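Local structure of CDP-glucose-4,6-dehydratase (Yersinia pseudotuberculosis, 1RKX) at residues L27-Q30 with T31-A34; K71-E74 with S75-F79; V272-I275 with V276-M279; C307-A310 with K311-G315; E349-N352 with Y353-T356. The protein catalyses the 4,6-dehydration of CDP-D-glucose with the help of a bound NAD, as a member of the extended short-chain dehydrogenase/reductase family. One frame throughout, in Å; residues are numbered along the deposited sequence.

Contact 1: L27-Q30 with T31-A34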
loop_
_atom_site.group_PDB
_atom_site.type_symbol
_atom_site.label_atom_id
_atom_site.label_comp_id
_atom_site.label_asym_id
_atom_site.label_seq_id
_atom_site.Cartn_x
_atom_site.Cartn_y
_atom_site.Cartn_z
ATOM N N LEU C 27 -25.839 -7.062 -30.621
ATOM C CA LEU C 27 -25.877 -6.691 -32.035
ATOM C C LEU C 27 -24.510 -6.925 -32.668
ATOM O O LEU C 27 -24.410 -7.427 -33.792
ATOM C CB LEU C 27 -26.256 -5.222 -32.202
ATOM C CG LEU C 27 -27.714 -4.828 -31.982
ATOM C CD1 LEU C 27 -27.847 -3.304 -32.009
ATOM C CD2 LEU C 27 -28.580 -5.474 -33.065
ATOM N N TRP C 28 -23.456 -6.560 -31.941
ATOM C CA TRP C 28 -22.089 -6.722 -32.430
ATOM C C TRP C 28 -21.790 -8.199 -32.671
ATOM O O TRP C 28 -21.281 -8.577 -33.728
ATOM C CB TRP C 28 -21.090 -6.153 -31.416
ATOM C CG TRP C 28 -19.725 -5.847 -31.996
ATOM C CD1 TRP C 28 -19.149 -6.414 -33.103
ATOM C CD2 TRP C 28 -18.763 -4.917 -31.477
ATOM N NE1 TRP C 28 -17.890 -5.893 -33.303
ATOM C CE2 TRP C 28 -17.628 -4.972 -32.321
ATOM C CE3 TRP C 28 -18.749 -4.045 -30.382
ATOM C CZ2 TRP C 28 -16.489 -4.184 -32.101
ATOM C CZ3 TRP C 28 -17.611 -3.259 -30.161
ATOM C CH2 TRP C 28 -16.499 -3.338 -31.022
ATOM N N LEU C 29 -22.114 -9.030 -31.684
ATOM C CA LEU C 29 -21.897 -10.470 -31.779
ATOM C C LEU C 29 -22.679 -11.043 -32.963
ATOM O O LEU C 29 -22.160 -11.867 -33.717
ATOM C CB LEU C 29 -22.339 -11.156 -30.480
ATOM C CG LEU C 29 -21.457 -10.890 -29.252
ATOM C CD1 LEU C 29 -22.156 -11.363 -27.977
ATOM C CD2 LEU C 29 -20.123 -11.607 -29.433
ATOM N N GLN C 30 -23.927 -10.607 -33.119
ATOM C CA GLN C 30 -24.757 -11.079 -34.227
ATOM C C GLN C 30 -24.110 -10.759 -35.575
ATOM O O GLN C 30 -24.024 -11.624 -36.448
ATOM C CB GLN C 30 -26.149 -10.450 -34.166
ATOM C CG GLN C 30 -26.966 -10.870 -32.950
ATOM C CD GLN C 30 -28.280 -10.124 -32.835
ATOM O OE1 GLN C 30 -28.856 -10.022 -31.745
ATOM N NE2 GLN C 30 -28.769 -9.603 -33.955
ATOM N N THR C 31 -23.646 -9.521 -35.744
ATOM C CA THR C 31 -23.025 -9.128 -37.006
ATOM C C THR C 31 -21.778 -9.943 -37.326
ATOM O O THR C 31 -21.423 -10.092 -38.493
ATOM C CB THR C 31 -22.644 -7.632 -37.026
ATOM O OG1 THR C 31 -21.565 -7.391 -36.120
ATOM C CG2 THR C 31 -23.827 -6.782 -36.628
ATOM N N MET C 32 -21.117 -10.475 -36.302
ATOM C CA MET C 32 -19.914 -11.268 -36.527
ATOM C C MET C 32 -20.211 -12.756 -36.702
ATOM O O MET C 32 -19.298 -13.576 -36.745
ATOM C CB MET C 32 -18.909 -11.048 -35.392
ATOM C CG MET C 32 -18.389 -9.615 -35.328
ATOM S SD MET C 32 -16.950 -9.403 -34.265
ATOM C CE MET C 32 -17.696 -9.680 -32.636
ATOM N N GLY C 33 -21.494 -13.093 -36.804
ATOM C CA GLY C 33 -21.891 -14.477 -37.019
ATOM C C GLY C 33 -21.985 -15.399 -35.819
ATOM O O GLY C 33 -22.061 -16.617 -35.981
ATOM N N ALA C 34 -21.982 -14.846 -34.613
ATOM C CA ALA C 34 -22.072 -15.690 -33.430
ATOM C C ALA C 34 -23.506 -16.157 -33.209
ATOM O O ALA C 34 -24.453 -15.537 -33.691
ATOM C CB ALA C 34 -21.573 -14.928 -32.198
HETATM O O HOH W 1 -25.514 -14.040 -36.177
#

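Contact 2: K71-E74 with S75-F79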
loop_
_atom_site.group_PDB
_atom_site.type_symbol
_atom_site.label_atom_id
_atom_site.label_comp_id
_atom_site.label_asym_id
_atom_site.label_seq_id
_atom_site.Cartn_x
_atom_site.Cartn_y
_atom_site.Cartn_z
ATOM N N LYS C 71 -33.888 -21.326 -12.900
ATOM C CA LYS C 71 -34.273 -20.886 -14.236
ATOM C C LYS C 71 -33.042 -20.439 -15.023
ATOM O O LYS C 71 -32.977 -20.621 -16.234
ATOM C CB LYS C 71 -35.283 -19.742 -14.156
ATOM C CG LYS C 71 -35.751 -19.256 -15.519
ATOM C CD LYS C 71 -36.786 -18.155 -15.392
ATOM C CE LYS C 71 -37.203 -17.659 -16.762
ATOM N NZ LYS C 71 -38.226 -16.587 -16.676
ATOM N N LEU C 72 -32.069 -19.849 -14.329
ATOM C CA LEU C 72 -30.840 -19.398 -14.979
ATOM C C LEU C 72 -29.981 -20.609 -15.346
ATOM O O LEU C 72 -29.393 -20.659 -16.428
ATOM C CB LEU C 72 -30.062 -18.458 -14.054
ATOM C CG LEU C 72 -28.699 -17.970 -14.557
ATOM C CD1 LEU C 72 -28.832 -17.321 -15.932
ATOM C CD2 LEU C 72 -28.125 -16.978 -13.548
ATOM N N LEU C 73 -29.911 -21.579 -14.437
ATOM C CA LEU C 73 -29.142 -22.799 -14.671
ATOM C C LEU C 73 -29.683 -23.519 -15.906
ATOM O O LEU C 73 -28.918 -23.945 -16.777
ATOM C CB LEU C 73 -29.244 -23.717 -13.451
ATOM C CG LEU C 73 -28.819 -25.186 -13.580
ATOM C CD1 LEU C 73 -27.313 -25.283 -13.809
ATOM C CD2 LEU C 73 -29.225 -25.932 -12.304
ATOM N N GLU C 74 -31.005 -23.649 -15.975
ATOM C CA GLU C 74 -31.651 -24.318 -17.100
ATOM C C GLU C 74 -31.431 -23.572 -18.411
ATOM O O GLU C 74 -31.151 -24.189 -19.438
ATOM C CB GLU C 74 -33.154 -24.461 -16.847
ATOM C CG GLU C 74 -33.507 -25.437 -15.740
ATOM C CD GLU C 74 -32.959 -26.827 -15.996
ATOM O OE1 GLU C 74 -33.232 -27.389 -17.078
ATOM O OE2 GLU C 74 -32.255 -27.359 -15.112
ATOM N N SER C 75 -31.565 -22.249 -18.371
ATOM C CA SER C 75 -31.380 -21.429 -19.564
ATOM C C SER C 75 -29.973 -21.622 -20.127
ATOM O O SER C 75 -29.776 -21.655 -21.345
ATOM C CB SER C 75 -31.610 -19.952 -19.232
ATOM O OG SER C 75 -31.446 -19.132 -20.379
ATOM N N ILE C 76 -28.999 -21.756 -19.236
ATOM C CA ILE C 76 -27.617 -21.948 -19.644
ATOM C C ILE C 76 -27.357 -23.387 -20.100
ATOM O O ILE C 76 -26.732 -23.612 -21.140
ATOM C CB ILE C 76 -26.652 -21.584 -18.490
ATOM C CG1 ILE C 76 -26.759 -20.081 -18.193
ATOM C CG2 ILE C 76 -25.222 -21.968 -18.861
ATOM C CD1 ILE C 76 -25.982 -19.615 -16.969
ATOM N N ARG C 77 -27.837 -24.355 -19.326
ATOM C CA ARG C 77 -27.653 -25.768 -19.663
ATOM C C ARG C 77 -28.280 -26.103 -21.010
ATOM O O ARG C 77 -27.732 -26.881 -21.787
ATOM C CB ARG C 77 -28.285 -26.659 -18.595
ATOM C CG ARG C 77 -28.288 -28.140 -18.957
ATOM C CD ARG C 77 -29.095 -28.926 -17.947
ATOM N NE ARG C 77 -28.492 -28.866 -16.622
ATOM C CZ ARG C 77 -29.165 -29.021 -15.488
ATOM N NH1 ARG C 77 -30.472 -29.241 -15.513
ATOM N NH2 ARG C 77 -28.529 -28.958 -14.328
ATOM N N GLU C 78 -29.445 -25.525 -21.267
ATOM C CA GLU C 78 -30.157 -25.737 -22.520
ATOM C C GLU C 78 -29.337 -25.227 -23.702
ATOM O O GLU C 78 -29.300 -25.850 -24.761
ATOM C CB GLU C 78 -31.508 -25.008 -22.468
ATOM C CG GLU C 78 -32.370 -25.098 -23.728
ATOM C CD GLU C 78 -31.853 -24.248 -24.880
ATOM O OE1 GLU C 78 -31.594 -23.042 -24.675
ATOM O OE2 GLU C 78 -31.717 -24.787 -25.998
ATOM N N PHE C 79 -28.661 -24.100 -23.503
ATOM C CA PHE C 79 -27.870 -23.473 -24.554
ATOM C C PHE C 79 -26.444 -23.998 -24.761
ATOM O O PHE C 79 -25.942 -23.977 -25.886
ATOM C CB PHE C 79 -27.829 -21.961 -24.309
ATOM C CG PHE C 79 -27.183 -21.181 -25.420
ATOM C CD1 PHE C 79 -27.734 -21.179 -26.696
ATOM C CD2 PHE C 79 -26.022 -20.447 -25.189
ATOM C CE1 PHE C 79 -27.140 -20.455 -27.730
ATOM C CE2 PHE C 79 -25.419 -19.719 -26.218
ATOM C CZ PHE C 79 -25.981 -19.723 -27.490
#

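Contact 3: V272-I275 with V276-M279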
loop_
_atom_site.group_PDB
_atom_site.type_symbol
_atom_site.label_atom_id
_atom_site.label_comp_id
_atom_site.label_asym_id
_atom_site.label_seq_id
_atom_site.Cartn_x
_atom_site.Cartn_y
_atom_site.Cartn_z
ATOM N N VAL C 272 -18.443 19.139 -18.723
ATOM C CA VAL C 272 -19.769 19.066 -19.324
ATOM C C VAL C 272 -20.152 20.258 -20.195
ATOM O O VAL C 272 -20.774 20.081 -21.243
ATOM C CB VAL C 272 -20.865 18.866 -18.254
ATOM C CG1 VAL C 272 -20.557 17.639 -17.423
ATOM C CG2 VAL C 272 -20.974 20.088 -17.382
ATOM N N LYS C 273 -19.793 21.466 -19.775
ATOM C CA LYS C 273 -20.131 22.647 -20.564
ATOM C C LYS C 273 -19.627 22.469 -21.991
ATOM O O LYS C 273 -20.347 22.736 -22.954
ATOM C CB LYS C 273 -19.513 23.909 -19.952
ATOM C CG LYS C 273 -19.991 25.200 -20.609
ATOM C CD LYS C 273 -19.410 26.439 -19.940
ATOM C CE LYS C 273 -17.913 26.565 -20.179
ATOM N NZ LYS C 273 -17.591 26.767 -21.620
ATOM N N ASN C 274 -18.388 22.006 -22.122
ATOM C CA ASN C 274 -17.791 21.788 -23.433
ATOM C C ASN C 274 -18.580 20.732 -24.198
ATOM O O ASN C 274 -18.842 20.884 -25.390
ATOM C CB ASN C 274 -16.337 21.337 -23.282
ATOM C CG ASN C 274 -15.609 21.253 -24.613
ATOM O OD1 ASN C 274 -14.436 20.882 -24.669
ATOM N ND2 ASN C 274 -16.301 21.601 -25.693
ATOM N N ILE C 275 -18.952 19.660 -23.505
ATOM C CA ILE C 275 -19.724 18.582 -24.111
ATOM C C ILE C 275 -21.015 19.130 -24.718
ATOM O O ILE C 275 -21.312 18.889 -25.891
ATOM C CB ILE C 275 -20.079 17.513 -23.062
ATOM C CG1 ILE C 275 -18.818 16.724 -22.687
ATOM C CG2 ILE C 275 -21.167 16.593 -23.599
ATOM C CD1 ILE C 275 -19.029 15.750 -21.543
ATOM N N VAL C 276 -21.775 19.864 -23.911
ATOM C CA VAL C 276 -23.031 20.449 -24.361
ATOM C C VAL C 276 -22.801 21.337 -25.576
ATOM O O VAL C 276 -23.550 21.278 -26.549
ATOM C CB VAL C 276 -23.685 21.295 -23.247
ATOM C CG1 VAL C 276 -24.944 21.960 -23.768
ATOM C CG2 VAL C 276 -24.016 20.412 -22.055
ATOM N N GLU C 277 -21.760 22.159 -25.511
ATOM C CA GLU C 277 -21.432 23.059 -26.607
ATOM C C GLU C 277 -21.153 22.292 -27.893
ATOM O O GLU C 277 -21.625 22.670 -28.962
ATOM C CB GLU C 277 -20.217 23.916 -26.241
ATOM C CG GLU C 277 -20.472 24.893 -25.102
ATOM C CD GLU C 277 -19.233 25.675 -24.711
ATOM O OE1 GLU C 277 -19.340 26.570 -23.847
ATOM O OE2 GLU C 277 -18.148 25.392 -25.264
ATOM N N GLN C 278 -20.387 21.211 -27.788
ATOM C CA GLN C 278 -20.057 20.406 -28.956
ATOM C C GLN C 278 -21.305 19.750 -29.531
ATOM O O GLN C 278 -21.471 19.675 -30.750
ATOM C CB GLN C 278 -19.043 19.323 -28.594
ATOM C CG GLN C 278 -17.751 19.848 -27.999
ATOM C CD GLN C 278 -16.741 18.743 -27.738
ATOM O OE1 GLN C 278 -15.759 18.941 -27.022
ATOM N NE2 GLN C 278 -16.977 17.574 -28.325
ATOM N N MET C 279 -22.181 19.272 -28.654
ATOM C CA MET C 279 -23.407 18.624 -29.104
ATOM C C MET C 279 -24.361 19.631 -29.733
ATOM O O MET C 279 -25.102 19.298 -30.658
ATOM C CB MET C 279 -24.085 17.901 -27.940
ATOM C CG MET C 279 -23.339 16.655 -27.498
ATOM S SD MET C 279 -24.194 15.749 -26.205
ATOM C CE MET C 279 -25.474 14.898 -27.162
#

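Contact 4: C307-A310 with K311-G315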
loop_
_atom_site.group_PDB
_atom_site.type_symbol
_atom_site.label_atom_id
_atom_site.label_comp_id
_atom_site.label_asym_id
_atom_site.label_seq_id
_atom_site.Cartn_x
_atom_site.Cartn_y
_atom_site.Cartn_z
ATOM N N CYS C 307 -5.644 2.206 -17.338
ATOM C CA CYS C 307 -5.837 1.077 -18.246
ATOM C C CYS C 307 -4.554 0.597 -18.913
ATOM O O CYS C 307 -4.577 0.145 -20.060
ATOM C CB CYS C 307 -6.870 1.448 -19.316
ATOM S SG CYS C 307 -8.472 1.906 -18.623
ATOM N N SER C 308 -3.445 0.692 -18.189
ATOM C CA SER C 308 -2.148 0.257 -18.704
ATOM C C SER C 308 -2.126 -1.255 -18.939
ATOM O O SER C 308 -1.494 -1.736 -19.876
ATOM C CB SER C 308 -1.028 0.636 -17.726
ATOM O OG SER C 308 -0.937 2.045 -17.554
ATOM N N LYS C 309 -2.820 -2.000 -18.084
ATOM C CA LYS C 309 -2.864 -3.456 -18.195
ATOM C C LYS C 309 -3.520 -3.923 -19.498
ATOM O O LYS C 309 -2.963 -4.749 -20.218
ATOM C CB LYS C 309 -3.609 -4.035 -16.995
ATOM C CG LYS C 309 -3.541 -5.542 -16.867
ATOM C CD LYS C 309 -4.362 -5.972 -15.656
ATOM C CE LYS C 309 -4.366 -7.458 -15.459
ATOM N NZ LYS C 309 -5.050 -7.793 -14.173
ATOM N N ALA C 310 -4.708 -3.399 -19.790
ATOM C CA ALA C 310 -5.425 -3.746 -21.015
ATOM C C ALA C 310 -4.572 -3.389 -22.238
ATOM O O ALA C 310 -4.494 -4.147 -23.209
ATOM C CB ALA C 310 -6.750 -2.989 -21.073
ATOM N N LYS C 311 -3.942 -2.222 -22.189
ATOM C CA LYS C 311 -3.106 -1.767 -23.292
ATOM C C LYS C 311 -1.900 -2.677 -23.519
ATOM O O LYS C 311 -1.659 -3.133 -24.635
ATOM C CB LYS C 311 -2.618 -0.341 -23.028
ATOM C CG LYS C 311 -1.618 0.158 -24.057
ATOM C CD LYS C 311 -1.109 1.552 -23.723
ATOM C CE LYS C 311 -0.080 2.008 -24.750
ATOM N NZ LYS C 311 0.295 3.434 -24.568
ATOM N N MET C 312 -1.160 -2.942 -22.449
ATOM C CA MET C 312 0.043 -3.766 -22.500
ATOM C C MET C 312 -0.176 -5.260 -22.725
ATOM O O MET C 312 0.488 -5.868 -23.561
ATOM C CB MET C 312 0.847 -3.587 -21.208
ATOM C CG MET C 312 1.280 -2.162 -20.914
ATOM S SD MET C 312 2.584 -1.581 -22.009
ATOM C CE MET C 312 1.642 -0.578 -23.165
ATOM N N GLN C 313 -1.097 -5.854 -21.975
ATOM C CA GLN C 313 -1.342 -7.288 -22.087
ATOM C C GLN C 313 -2.359 -7.732 -23.131
ATOM O O GLN C 313 -2.306 -8.866 -23.597
ATOM C CB GLN C 313 -1.734 -7.848 -20.718
ATOM C CG GLN C 313 -0.582 -7.881 -19.729
ATOM C CD GLN C 313 -1.010 -8.340 -18.353
ATOM O OE1 GLN C 313 -1.697 -9.351 -18.211
ATOM N NE2 GLN C 313 -0.597 -7.603 -17.329
ATOM N N LEU C 314 -3.279 -6.850 -23.504
ATOM C CA LEU C 314 -4.288 -7.203 -24.498
ATOM C C LEU C 314 -4.061 -6.490 -25.820
ATOM O O LEU C 314 -4.626 -6.873 -26.843
ATOM C CB LEU C 314 -5.692 -6.850 -23.998
ATOM C CG LEU C 314 -6.308 -7.632 -22.839
ATOM C CD1 LEU C 314 -7.647 -7.004 -22.485
ATOM C CD2 LEU C 314 -6.489 -9.086 -23.227
ATOM N N GLY C 315 -3.233 -5.454 -25.804
ATOM C CA GLY C 315 -2.997 -4.702 -27.019
ATOM C C GLY C 315 -4.230 -3.872 -27.312
ATOM O O GLY C 315 -4.470 -3.470 -28.450
#

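Contact 5: E349-N352 with Y353-T356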
loop_
_atom_site.group_PDB
_atom_site.type_symbol
_atom_site.label_atom_id
_atom_site.label_comp_id
_atom_site.label_asym_id
_atom_site.label_seq_id
_atom_site.Cartn_x
_atom_site.Cartn_y
_atom_site.Cartn_z
ATOM N N GLU C 349 -22.945 1.463 -37.500
ATOM C CA GLU C 349 -22.139 2.152 -36.503
ATOM C C GLU C 349 -21.054 1.210 -36.006
ATOM O O GLU C 349 -19.903 1.604 -35.835
ATOM C CB GLU C 349 -23.001 2.623 -35.333
ATOM C CG GLU C 349 -22.231 3.454 -34.329
ATOM C CD GLU C 349 -22.924 4.758 -34.008
ATOM O OE1 GLU C 349 -23.362 5.448 -34.951
ATOM O OE2 GLU C 349 -23.021 5.103 -32.812
ATOM N N ILE C 350 -21.426 -0.044 -35.778
ATOM C CA ILE C 350 -20.467 -1.036 -35.326
ATOM C C ILE C 350 -19.399 -1.221 -36.395
ATOM O O ILE C 350 -18.212 -1.325 -36.084
ATOM C CB ILE C 350 -21.159 -2.384 -35.040
ATOM C CG1 ILE C 350 -22.004 -2.260 -33.765
ATOM C CG2 ILE C 350 -20.121 -3.493 -34.907
ATOM C CD1 ILE C 350 -22.968 -3.411 -33.535
ATOM N N ASN C 351 -19.818 -1.253 -37.657
ATOM C CA ASN C 351 -18.868 -1.413 -38.756
ATOM C C ASN C 351 -17.921 -0.217 -38.827
ATOM O O ASN C 351 -16.721 -0.379 -39.039
ATOM C CB ASN C 351 -19.599 -1.573 -40.093
ATOM C CG ASN C 351 -20.326 -2.900 -40.204
ATOM O OD1 ASN C 351 -19.802 -3.946 -39.812
ATOM N ND2 ASN C 351 -21.533 -2.867 -40.755
ATOM N N ASN C 352 -18.468 0.983 -38.655
ATOM C CA ASN C 352 -17.655 2.194 -38.684
ATOM C C ASN C 352 -16.589 2.118 -37.599
ATOM O O ASN C 352 -15.443 2.510 -37.813
ATOM C CB ASN C 352 -18.531 3.428 -38.460
ATOM C CG ASN C 352 -19.353 3.788 -39.681
ATOM O OD1 ASN C 352 -20.314 4.554 -39.594
ATOM N ND2 ASN C 352 -18.969 3.248 -40.832
ATOM N N TYR C 353 -16.973 1.607 -36.432
ATOM C CA TYR C 353 -16.038 1.482 -35.320
ATOM C C TYR C 353 -14.936 0.488 -35.663
ATOM O O TYR C 353 -13.752 0.789 -35.522
ATOM C CB TYR C 353 -16.758 0.999 -34.059
ATOM C CG TYR C 353 -15.860 0.962 -32.847
ATOM C CD1 TYR C 353 -15.650 2.106 -32.080
ATOM C CD2 TYR C 353 -15.184 -0.206 -32.490
ATOM C CE1 TYR C 353 -14.786 2.091 -30.989
ATOM C CE2 TYR C 353 -14.321 -0.232 -31.401
ATOM C CZ TYR C 353 -14.126 0.924 -30.656
ATOM O OH TYR C 353 -13.269 0.911 -29.583
ATOM N N MET C 354 -15.326 -0.704 -36.098
ATOM C CA MET C 354 -14.340 -1.721 -36.435
ATOM C C MET C 354 -13.398 -1.301 -37.546
ATOM O O MET C 354 -12.229 -1.676 -37.536
ATOM C CB MET C 354 -15.022 -3.033 -36.817
ATOM C CG MET C 354 -15.647 -3.762 -35.642
ATOM S SD MET C 354 -15.665 -5.547 -35.887
ATOM C CE MET C 354 -17.137 -5.731 -36.906
ATOM N N ASN C 355 -13.902 -0.520 -38.499
ATOM C CA ASN C 355 -13.085 -0.061 -39.617
ATOM C C ASN C 355 -12.242 1.171 -39.299
ATOM O O ASN C 355 -11.371 1.544 -40.086
ATOM C CB ASN C 355 -13.963 0.228 -40.838
ATOM C CG ASN C 355 -14.605 -1.022 -41.405
ATOM O OD1 ASN C 355 -13.935 -2.029 -41.626
ATOM N ND2 ASN C 355 -15.907 -0.960 -41.652
ATOM N N THR C 356 -12.501 1.810 -38.162
ATOM C CA THR C 356 -11.728 2.991 -37.778
ATOM C C THR C 356 -10.278 2.563 -37.594
ATOM O O THR C 356 -9.958 1.810 -36.675
ATOM C CB THR C 356 -12.248 3.613 -36.469
ATOM O OG1 THR C 356 -13.588 4.081 -36.665
ATOM C CG2 THR C 356 -11.372 4.787 -36.050
HETATM O O HOH W 2 -17.636 1.258 -42.189
#

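Contact 1: L27-Q30 with T31-A34
The carbonyl oxygen of W28 takes two donors, the hydroxyl OG1 of T31 at 2.7 Å and the backbone N of M32 at 3.2 Å, and both come to it from the same face of the carbonyl plane. The hydroxyl can fold back this way because chi1 of T31, 69°, sets OG1 between its own N and carbonyl carbon, above the preceding turn; CG2 meanwhile lies over the carbonyl oxygen of L27. One residue on, M32 sends its chain back along the helix to the indole of W28. Its methyl CE sits 3.6 Å from W28 CD1, and the sulfur SD is 4.5 Å from the centroid of the five-membered ring, lying obliquely to it in a Met-aromatic contact. Helix 20-31, the first helix of the Rossmann fold, stops here in a Schellman motif: the backbone N of A34 reaches the O of L29 at 3.1 Å, and the N of G33 reaches the O of Q30 at 2.9 Å. G33 is the C-prime residue, with phi at 83°, the left-handed conformation that ends the motif. That Q30 oxygen has a second partner in a water, which also donates to A34 O and so bridges the helix end to the loop leading into strand 35-40. A34 CB packs against CB of the buried L29 at 4.2 Å, while W7 of helix 4-7 covers both L29 and M32.

Contact 2: K71-E74 with S75-F79
E74 and R77 run side by side on the outer face of helix 69-79, their side chains pointing the same way, with carboxylate and guanidinium planes turned 76° apart. That near-perpendicular setting brings a single pair of atoms together: OE2 of E74 meets NH1 of R77 in a salt bridge of 2.6 Å, where a flat, two-pronged pairing would need the planes almost parallel. The glutamate gets there by bending at chi2 (-57°), which turns the carboxylate along the helix toward R77. L73 approaches the same guanidinium differently. Its CG lies over one face of the group, and its CD2 comes within 3.7 Å of R77 NH2, so the arginine has a leucine against its face as well as the acid at NH1. Around the helix, L72 and I76 are set at a slant to each other, CD1 to CD1 at 3.8 Å, and CG1 of I76 also rests on the carbonyl oxygen of L72. This pair faces inward, against Y113 and A117 of helix 100-121, with F13 of strand 11-15 touching I76. S75 gives its OG to E62, and E78 gives OE1 to K37, both on neighbouring strands. An amphipathic helix of this kind, with L72 and I76 turned to the core and E74 and R77 to the outside, is what covers the parallel sheet in a Rossmann fold; here it links strands 60-63 and 83-86, close to the NAD-binding residue I66.

Contact 3: V272-I275 with V276-M279
K273 curls over the side chain of E277 one turn further on. From CB the chain leaves with CG trans to the backbone N (chi1 -172°), and CG already lies 3.6 Å from E277 OE1. CD and CE then bend round the same oxygen, each 3.9 Å from it, because chi3 and chi4 both bend and fold the end of the chain back. NZ closes the curl with a salt bridge to E277 OE1 at 2.8 Å, and it meets that oxygen from above the carboxylate plane, 39° out of it. E277 for its part keeps an extended chain, which passes across the lysine at an angle, and its CG rests on the carbonyl oxygen of K273. This i to i+4 ion pair lies on the partly exposed face of helix 272-283, beside W289, which touches both residues. The helix follows directly on strand 270-271 in the C-terminal part of the molecule, the region that in extended short-chain dehydrogenases usually shapes the sugar-nucleotide site. Its first turns carry a regular ladder of backbone bonds, from V276 N to V272 O through M279 N to I275 O. N274 and Q278 bring their amides together on an adjoining face, the two planes 69° apart. Away from the ion pair, I275 and M279 run alongside each other, with CG2 of I275 at 4.1 Å from SD of M279. L322 of helix 322-338 covers I275, and L326 and V330 of that helix cover M279. V276 turns to I211 of helix 207-216, which also touches M279.

Contact 4: C307-A310 with K311-G315
K311 N reaches the O of C307, the N-cap residue, at 3.2 Å, the first of the backbone bonds that carry this short helix; M312 N follows to S308 O at 2.9 Å, and Q313 N to K309 O at 2.8 Å. The last of the series is distorted: L314 N meets A310 O at 3.0 Å but stands 44° out of the carbonyl plane, where the helix widens into a pi-type turn. G315 then leaves with positive phi.

Packing between side chains is slight. NE2 of Q313 lies 3.6 Å from K309 CG, its chain slanting across the lysine's, and A310 CB faces L314 CD1 at 4.3 Å. Both A310 and L314 turn to F262, and L314 also meets L244 and L245 of helix 236-251.

The polar ends of K309 and S308 have their partners outside the helix. The fully extended chain of K309 carries NZ to a salt bridge with E258 and a cation-pi contact with W260. S308 OG is bonded to D306 and to K304 of the second subunit, whose Y302 packs on M312. Helix 308-314 is thus a subunit-interface helix, laid beside edge strand 259-261 of the Rossmann sheet.

Contact 5: E349-N352 with Y353-T356
I350 and M354 make up the close-packed side of this last helix. CG2 of I350 stands 4.2 Å from CE of M354, a methyl that chi3 of -82° bends back over the turn, and both residues lean on W28 of helix 20-31. Y353 leaves the same stretch in another direction: with CG trans to the backbone N (chi1 -175°), its ring is carried away from the preceding turn. The buried OH bonds to E237 and S240, and the ring meets W320 edge-to-face. E349, also buried, gives its OE2 to H234.

The other side is wetter and looser. Here N352 and N355 share a water, which accepts from N352 ND2 at 2.8 Å and from N355 ND2 at 2.9 Å, so the two amides are joined through solvent. N355 ND2 also comes near N351 O, yet its angle is poor; that oxygen is bonded instead by the backbone N of N355, at 2.9 Å.

Where the helix finishes, OG1 of T356 donates to N352 O at 2.7 Å, tilted 30° from the carbonyl plane, and the same hydroxyl is bonded to W320 NE1. R319 takes up the carbonyl of Y353 nearby. These are the C-terminal turns of an amphipathic helix, 342-355, which packs its apolar face on the first helix of the Rossmann fold and ends with a threonine hydroxyl bonded back to the carbonyl of N352.

In the fold
Along the chain the contacts come in numerical order, one closing before the next opens. Contacts 1 and 2 lie on helices that flank the seven-stranded parallel sheet of the Rossmann fold, their centres about 21 Å apart. Contact 3 lies on the opposite side of the chain's centre from contact 2, about 45 Å away between centres, on helix 272-283. Contact 4 sits on a short helix at the subunit interface. Contacts 1 and 5 touch: W28 NE1 is 3.4 Å from M354 SD, and W28 CH2 is 3.7 Å from Y353 CD2, so the C-terminal helix packs against the first helix of the nucleotide-binding fold, early in the chain.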